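Alcohol dehydrogenase (Thermus sp., PDB 4CPD) probably catalyses the reversible NAD-dependent oxidation of alcohols to aldehydes or ketones, as a zinc-containing medium-chain dehydrogenase. Local coordinates at residues 6-9 with 10-13; 93-97 with 98-102. One frame throughout, in Å; residues are numbered along the deposited sequence.

Interaction 1. Residues 6-9 with 10-13; sequences FENK and ERVA
Lys9 and Glu10 reach outward side by side from the bend of a β-hairpin, and their ends meet in a salt bridge, Lys9 NZ to Glu10 OE2, 2.9 Å, with the amine nearly in line with the C-O bond of the carboxylate. They are the two middle residues of a type II turn, closed by Arg11 N giving its hydrogen to Asn8 O at 2.8 Å. Glu10 takes the positive phi (68°) of the third position, and its backbone also bonds to Tyr45. Next along, Glu7 N donates to Arg11 O at 3.3 Å, almost straight at the hydrogen but from above the carbonyl plane. Glu7, its CG anti to the carbonyl carbon (chi1 -68°), places its carboxylate across the Arg11 side chain at a slant, against carbon: OE1 lies 3.6 Å from Arg11 CG, while CD lies 3.9 Å from the small methyl CB of Ala13. Behind this polar side, Val12 CG2 packs 3.9 Å from Phe6 CA, and both residues rest on Leu57; they are buried, which suits their apolar side chains. Since Glu7 OE1 stays 5.1 Å from Arg11 NE, that pair probably offers electrostatic attraction without a direct ion pair.

Interaction 2. Residues 93-97 with 98-102; sequences PYCRR and HQYNL. With ZN (zinc ion), chain F.
Tyr94 and Leu102 meet where the chain doubles back after the short helix 93-96: Tyr94 CD1 lies 3.7 Å from Leu102 CB, and Leu102 O comes within 3.4 Å of Tyr94 CB. CG stands anti to the carbonyl carbon (chi1 -69°), and this sets the Tyr94 ring beside Leu102 and the amide of Gln99, whose OE1 lies at the ring edge, in its plane and 3.9 Å from CD1. Arg97 NH1 lies above one face, near the rim. A large flat side chain suits this spot, for it also packs on Pro259 of the second subunit. With an alanine here the ring is gone, which would probably leave a gap beside Leu102 CB and no flat surface under Arg97 NH1, though Arg97 could keep its salt bridge to Glu235 of the second subunit. Gln99, extended beyond CG, uses both ends of its amide on that subunit, OE1 on Arg258 and NE2 on Gly260 O. The backbone beneath is a Schellman motif: His98 takes positive phi, and the helix end is closed by Gln99 N to Tyr94 O (2.9 Å) and His98 N to Cys95 O (2.9 Å). These bonds probably help to hold the last helical turn, with Cys95, in place. Cys95 SG binds the zinc ion at 2.3 Å with Cys89, Cys92 and Cys103, a site that corresponds to the structural zinc of many medium-chain alcohol dehydrogenases. Tyr100 brings CD1 to 4.1 Å from the same SG, an oblique sulfur-aromatic approach. The looser side belongs to His98 and Arg96, both exposed: the imidazole lies with one face over Arg96 O, its CD2 3.8 Å from that oxygen, while the Arg96 side chain starts away from the loop, as suits a long charged residue at the surface.

Overall arrangement
The two contacts are separate pieces of the fold, their centres 34 Å apart and their nearest atoms about 23 Å. Interaction 1 is the bend of the hairpin of strands 2-8 and 11-16, beside the loop that leads to His59, a ligand of the other zinc together with Cys38 and Asp152. Interaction 2 contributes Cys95, one of the four thiolates of the all-cysteine zinc site, and meets the second subunit, which does not touch interaction 1. Neither reaches the cofactor: at their nearest atoms, the side chain of Glu10 is about 14 Å from the bound NAD and that of Leu102 about 10 Å. Both turn the chain sharply through a residue of positive phi, one between strands and the other at a helix end.

Interaction 1. Residues 6-9 with 10-13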
ATOM      1  N   PHE A   6      29.775 -21.885   0.433  1.00 51.88           N
ATOM      2  CA  PHE A   6      29.298 -22.196  -0.925  1.00 58.63           C
ATOM      3  C   PHE A   6      30.485 -22.750  -1.747  1.00 62.86           C
ATOM      4  O   PHE A   6      31.640 -22.300  -1.576  1.00 52.33           O
ATOM      5  CB  PHE A   6      28.755 -20.886  -1.521  1.00 62.25           C
ATOM      6  CG  PHE A   6      28.176 -20.994  -2.905  1.00 64.31           C
ATOM      7  CD1 PHE A   6      26.883 -21.453  -3.096  1.00 63.86           C
ATOM      8  CD2 PHE A   6      28.894 -20.538  -4.011  1.00 64.19           C
ATOM      9  CE1 PHE A   6      26.330 -21.525  -4.373  1.00 63.89           C
ATOM     10  CE2 PHE A   6      28.343 -20.601  -5.284  1.00 66.53           C
ATOM     11  CZ  PHE A   6      27.058 -21.097  -5.466  1.00 62.19           C
ATOM     12  N   GLU A   7      30.223 -23.745  -2.600  1.00 67.55           N
ATOM     13  CA  GLU A   7      31.245 -24.223  -3.552  1.00 68.34           C
ATOM     14  C   GLU A   7      30.834 -23.990  -5.007  1.00 71.61           C
ATOM     15  O   GLU A   7      31.592 -23.406  -5.784  1.00 70.26           O
ATOM     16  CB  GLU A   7      31.568 -25.692  -3.302  1.00 70.12           C
ATOM     17  CG  GLU A   7      32.293 -25.916  -1.983  1.00 74.94           C
ATOM     18  CD  GLU A   7      33.081 -27.230  -1.919  1.00 76.05           C
ATOM     19  OE1 GLU A   7      32.594 -28.273  -2.438  1.00 64.28           O
ATOM     20  OE2 GLU A   7      34.195 -27.213  -1.341  1.00 77.45           O
ATOM     21  N   ASN A   8      29.628 -24.438  -5.354  1.00 73.55           N
ATOM     22  CA  ASN A   8      28.999 -24.141  -6.649  1.00 76.39           C
ATOM     23  C   ASN A   8      27.491 -24.394  -6.549  1.00 69.42           C
ATOM     24  O   ASN A   8      27.013 -24.858  -5.533  1.00 61.26           O
ATOM     25  CB  ASN A   8      29.637 -24.963  -7.790  1.00 79.43           C
ATOM     26  CG  ASN A   8      29.757 -26.437  -7.453  1.00 87.46           C
ATOM     27  OD1 ASN A   8      28.773 -27.183  -7.513  1.00 93.96           O
ATOM     28  ND2 ASN A   8      30.968 -26.871  -7.096  1.00 92.57           N
ATOM     29  N   LYS A   9      26.750 -24.069  -7.602  1.00 70.10           N
ATOM     30  CA  LYS A   9      25.314 -24.326  -7.660  1.00 64.50           C
ATOM     31  C   LYS A   9      25.010 -25.713  -7.067  1.00 63.32           C
ATOM     32  O   LYS A   9      25.521 -26.732  -7.537  1.00 55.30           O
ATOM     33  CB  LYS A   9      24.829 -24.206  -9.115  1.00 67.82           C
ATOM     34  CG  LYS A   9      23.320 -24.072  -9.302  1.00 67.35           C
ATOM     35  CD  LYS A   9      22.970 -23.510 -10.673  1.00 64.40           C
ATOM     36  CE  LYS A   9      21.514 -23.752 -11.044  1.00 62.35           C
ATOM     37  NZ  LYS A   9      21.312 -25.101 -11.631  1.00 62.53           N
ATOM     38  N   GLU A  10      24.202 -25.719  -6.000  1.00 65.30           N
ATOM     39  CA  GLU A  10      23.689 -26.943  -5.315  1.00 64.19           C
ATOM     40  C   GLU A  10      24.754 -27.776  -4.585  1.00 59.63           C
ATOM     41  O   GLU A  10      24.521 -28.926  -4.240  1.00 61.14           O
ATOM     42  CB  GLU A  10      22.879 -27.837  -6.275  1.00 71.64           C
ATOM     43  CG  GLU A  10      22.638 -27.211  -7.653  1.00 74.54           C
ATOM     44  CD  GLU A  10      21.222 -27.327  -8.179  1.00 75.03           C
ATOM     45  OE1 GLU A  10      20.321 -27.844  -7.481  1.00 72.16           O
ATOM     46  OE2 GLU A  10      21.017 -26.874  -9.316  1.00 81.81           O
ATOM     47  N   ARG A  11      25.911 -27.179  -4.351  1.00 57.15           N
ATOM     48  CA  ARG A  11      26.951 -27.791  -3.549  1.00 63.13           C
ATOM     49  C   ARG A  11      27.381 -26.812  -2.437  1.00 60.89           C
ATOM     50  O   ARG A  11      27.523 -25.602  -2.638  1.00 56.42           O
ATOM     51  CB  ARG A  11      28.164 -28.212  -4.403  1.00 69.90           C
ATOM     52  CG  ARG A  11      29.269 -28.920  -3.605  1.00 74.26           C
ATOM     53  CD  ARG A  11      30.051 -29.923  -4.441  1.00 80.64           C
ATOM     54  NE  ARG A  11      29.140 -30.900  -5.054  1.00 83.98           N
ATOM     55  CZ  ARG A  11      28.920 -32.149  -4.634  1.00 84.85           C
ATOM     56  NH1 ARG A  11      29.556 -32.660  -3.575  1.00 85.40           N
ATOM     57  NH2 ARG A  11      28.052 -32.912  -5.301  1.00 84.97           N
ATOM     58  N   VAL A  12      27.623 -27.377  -1.264  1.00 57.03           N
ATOM     59  CA  VAL A  12      27.942 -26.632  -0.074  1.00 51.01           C
ATOM     60  C   VAL A  12      28.706 -27.578   0.841  1.00 51.62           C
ATOM     61  O   VAL A  12      28.430 -28.783   0.854  1.00 53.23           O
ATOM     62  CB  VAL A  12      26.638 -26.145   0.554  1.00 52.67           C
ATOM     63  CG1 VAL A  12      26.491 -26.580   1.996  1.00 56.58           C
ATOM     64  CG2 VAL A  12      26.524 -24.647   0.404  1.00 58.70           C
ATOM     65  N   ALA A  13      29.659 -27.043   1.598  1.00 53.14           N
ATOM     66  CA  ALA A  13      30.554 -27.876   2.425  1.00 59.19           C
ATOM     67  C   ALA A  13      31.064 -27.105   3.632  1.00 58.14           C
ATOM     68  O   ALA A  13      31.101 -25.871   3.613  1.00 63.44           O
ATOM     69  CB  ALA A  13      31.732 -28.366   1.591  1.00 60.34           C
TER

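Interaction 2. Residues 93-97 with 98-102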
ATOM      1  N   PRO A  93      19.864   8.707   5.897  1.00 47.29           N
ATOM      2  CA  PRO A  93      18.490   9.223   5.869  1.00 47.33           C
ATOM      3  C   PRO A  93      17.392   8.159   6.001  1.00 43.46           C
ATOM      4  O   PRO A  93      16.378   8.417   6.677  1.00 37.93           O
ATOM      5  CB  PRO A  93      18.408   9.908   4.505  1.00 47.97           C
ATOM      6  CG  PRO A  93      19.821  10.198   4.125  1.00 45.83           C
ATOM      7  CD  PRO A  93      20.598   9.061   4.669  1.00 45.23           C
ATOM      8  N   TYR A  94      17.600   7.000   5.378  1.00 38.85           N
ATOM      9  CA  TYR A  94      16.655   5.882   5.552  1.00 45.04           C
ATOM     10  C   TYR A  94      16.578   5.338   7.005  1.00 41.05           C
ATOM     11  O   TYR A  94      15.494   5.074   7.504  1.00 40.73           O
ATOM     12  CB  TYR A  94      16.921   4.766   4.522  1.00 45.41           C
ATOM     13  CG  TYR A  94      16.559   5.247   3.143  1.00 53.14           C
ATOM     14  CD1 TYR A  94      15.227   5.330   2.746  1.00 51.94           C
ATOM     15  CD2 TYR A  94      17.545   5.727   2.255  1.00 57.48           C
ATOM     16  CE1 TYR A  94      14.887   5.821   1.492  1.00 55.09           C
ATOM     17  CE2 TYR A  94      17.211   6.216   0.998  1.00 54.73           C
ATOM     18  CZ  TYR A  94      15.886   6.263   0.615  1.00 58.01           C
ATOM     19  OH  TYR A  94      15.549   6.748  -0.643  1.00 58.47           O
ATOM     20  N   CYS A  95      17.714   5.198   7.673  1.00 37.47           N
ATOM     21  CA  CYS A  95      17.725   4.755   9.051  1.00 37.30           C
ATOM     22  C   CYS A  95      17.030   5.776   9.901  1.00 34.47           C
ATOM     23  O   CYS A  95      16.306   5.399  10.791  1.00 33.89           O
ATOM     24  CB  CYS A  95      19.151   4.523   9.586  1.00 40.11           C
ATOM     25  SG  CYS A  95      19.916   3.007   8.984  1.00 38.97           S
ATOM     26  N   ARG A  96      17.220   7.060   9.619  1.00 35.96           N
ATOM     27  CA  ARG A  96      16.556   8.110  10.429  1.00 39.26           C
ATOM     28  C   ARG A  96      15.020   8.118  10.281  1.00 39.64           C
ATOM     29  O   ARG A  96      14.322   8.534  11.196  1.00 40.96           O
ATOM     30  CB  ARG A  96      17.121   9.490  10.140  1.00 40.04           C
ATOM     31  CG  ARG A  96      18.639   9.495  10.117  1.00 44.59           C
ATOM     32  CD  ARG A  96      19.245  10.659  10.876  1.00 45.75           C
ATOM     33  NE  ARG A  96      19.693  10.229  12.191  1.00 49.28           N
ATOM     34  CZ  ARG A  96      20.928  10.376  12.687  1.00 54.04           C
ATOM     35  NH1 ARG A  96      21.902  10.992  12.009  1.00 53.60           N
ATOM     36  NH2 ARG A  96      21.184   9.924  13.904  1.00 53.98           N
ATOM     37  N   ARG A  97      14.528   7.648   9.131  1.00 40.30           N
ATOM     38  CA  ARG A  97      13.105   7.436   8.872  1.00 41.31           C
ATOM     39  C   ARG A  97      12.609   6.112   9.436  1.00 39.94           C
ATOM     40  O   ARG A  97      11.466   5.740   9.212  1.00 39.85           O
ATOM     41  CB  ARG A  97      12.832   7.408   7.359  1.00 42.95           C
ATOM     42  CG  ARG A  97      13.054   8.698   6.583  1.00 43.93           C
ATOM     43  CD  ARG A  97      12.937   8.403   5.086  1.00 47.17           C
ATOM     44  NE  ARG A  97      13.165   9.595   4.260  1.00 52.03           N
ATOM     45  CZ  ARG A  97      14.123   9.729   3.333  1.00 49.30           C
ATOM     46  NH1 ARG A  97      14.949   8.740   3.040  1.00 50.75           N
ATOM     47  NH2 ARG A  97      14.235  10.861   2.666  1.00 49.30           N
ATOM     48  N   HIS A  98      13.474   5.396  10.139  1.00 39.89           N
ATOM     49  CA  HIS A  98      13.173   4.062  10.671  1.00 39.70           C
ATOM     50  C   HIS A  98      12.827   3.028   9.611  1.00 40.93           C
ATOM     51  O   HIS A  98      12.053   2.062   9.881  1.00 41.38           O
ATOM     52  CB  HIS A  98      12.100   4.138  11.757  1.00 38.56           C
ATOM     53  CG  HIS A  98      12.441   5.108  12.852  1.00 41.27           C
ATOM     54  ND1 HIS A  98      11.493   5.789  13.587  1.00 41.23           N
ATOM     55  CD2 HIS A  98      13.638   5.505  13.338  1.00 42.58           C
ATOM     56  CE1 HIS A  98      12.088   6.557  14.479  1.00 39.53           C
ATOM     57  NE2 HIS A  98      13.391   6.407  14.346  1.00 44.17           N
ATOM     58  N   GLN A  99      13.423   3.216   8.431  1.00 36.74           N
ATOM     59  CA  GLN A  99      13.316   2.241   7.360  1.00 41.75           C
ATOM     60  C   GLN A  99      14.685   1.568   7.175  1.00 43.54           C
ATOM     61  O   GLN A  99      15.398   1.772   6.182  1.00 45.18           O
ATOM     62  CB  GLN A  99      12.837   2.917   6.089  1.00 44.93           C
ATOM     63  CG  GLN A  99      11.492   3.610   6.244  1.00 45.10           C
ATOM     64  CD  GLN A  99      11.000   4.194   4.934  1.00 43.87           C
ATOM     65  OE1 GLN A  99      11.694   4.990   4.313  1.00 46.58           O
ATOM     66  NE2 GLN A  99       9.810   3.796   4.507  1.00 39.14           N
ATOM     67  N   TYR A 100      15.027   0.742   8.157  1.00 39.98           N
ATOM     68  CA  TYR A 100      16.377   0.181   8.285  1.00 34.72           C
ATOM     69  C   TYR A 100      16.650  -0.808   7.182  1.00 32.84           C
ATOM     70  O   TYR A 100      17.805  -1.047   6.847  1.00 41.20           O
ATOM     71  CB  TYR A 100      16.596  -0.483   9.660  1.00 33.15           C
ATOM     72  CG  TYR A 100      16.229   0.410  10.845  1.00 34.22           C
ATOM     73  CD1 TYR A 100      17.164   1.275  11.420  1.00 32.66           C
ATOM     74  CD2 TYR A 100      14.925   0.413  11.381  1.00 35.01           C
ATOM     75  CE1 TYR A 100      16.831   2.099  12.485  1.00 31.19           C
ATOM     76  CE2 TYR A 100      14.594   1.234  12.449  1.00 33.56           C
ATOM     77  CZ  TYR A 100      15.556   2.067  13.003  1.00 33.04           C
ATOM     78  OH  TYR A 100      15.201   2.884  14.047  1.00 32.36           O
ATOM     79  N   ASN A 101      15.614  -1.410   6.624  1.00 29.42           N
ATOM     80  CA  ASN A 101      15.806  -2.265   5.456  1.00 31.59           C
ATOM     81  C   ASN A 101      16.241  -1.503   4.192  1.00 33.89           C
ATOM     82  O   ASN A 101      16.618  -2.118   3.235  1.00 29.98           O
ATOM     83  CB  ASN A 101      14.522  -3.029   5.125  1.00 33.64           C
ATOM     84  CG  ASN A 101      13.334  -2.117   4.910  1.00 33.92           C
ATOM     85  OD1 ASN A 101      13.102  -1.192   5.689  1.00 36.65           O
ATOM     86  ND2 ASN A 101      12.611  -2.335   3.835  1.00 36.15           N
ATOM     87  N   LEU A 102      16.141  -0.173   4.177  1.00 38.40           N
ATOM     88  CA  LEU A 102      16.624   0.612   3.048  1.00 41.26           C
ATOM     89  C   LEU A 102      17.909   1.349   3.356  1.00 42.89           C
ATOM     90  O   LEU A 102      18.261   2.290   2.621  1.00 49.19           O
ATOM     91  CB  LEU A 102      15.551   1.615   2.643  1.00 42.24           C
ATOM     92  CG  LEU A 102      14.244   0.931   2.227  1.00 40.47           C
ATOM     93  CD1 LEU A 102      13.170   1.987   1.970  1.00 39.54           C
ATOM     94  CD2 LEU A 102      14.456   0.042   1.009  1.00 38.52           C
TER
HETATM   95 ZN    ZN F1300      21.588   3.376   7.424  1.00 38.66          ZN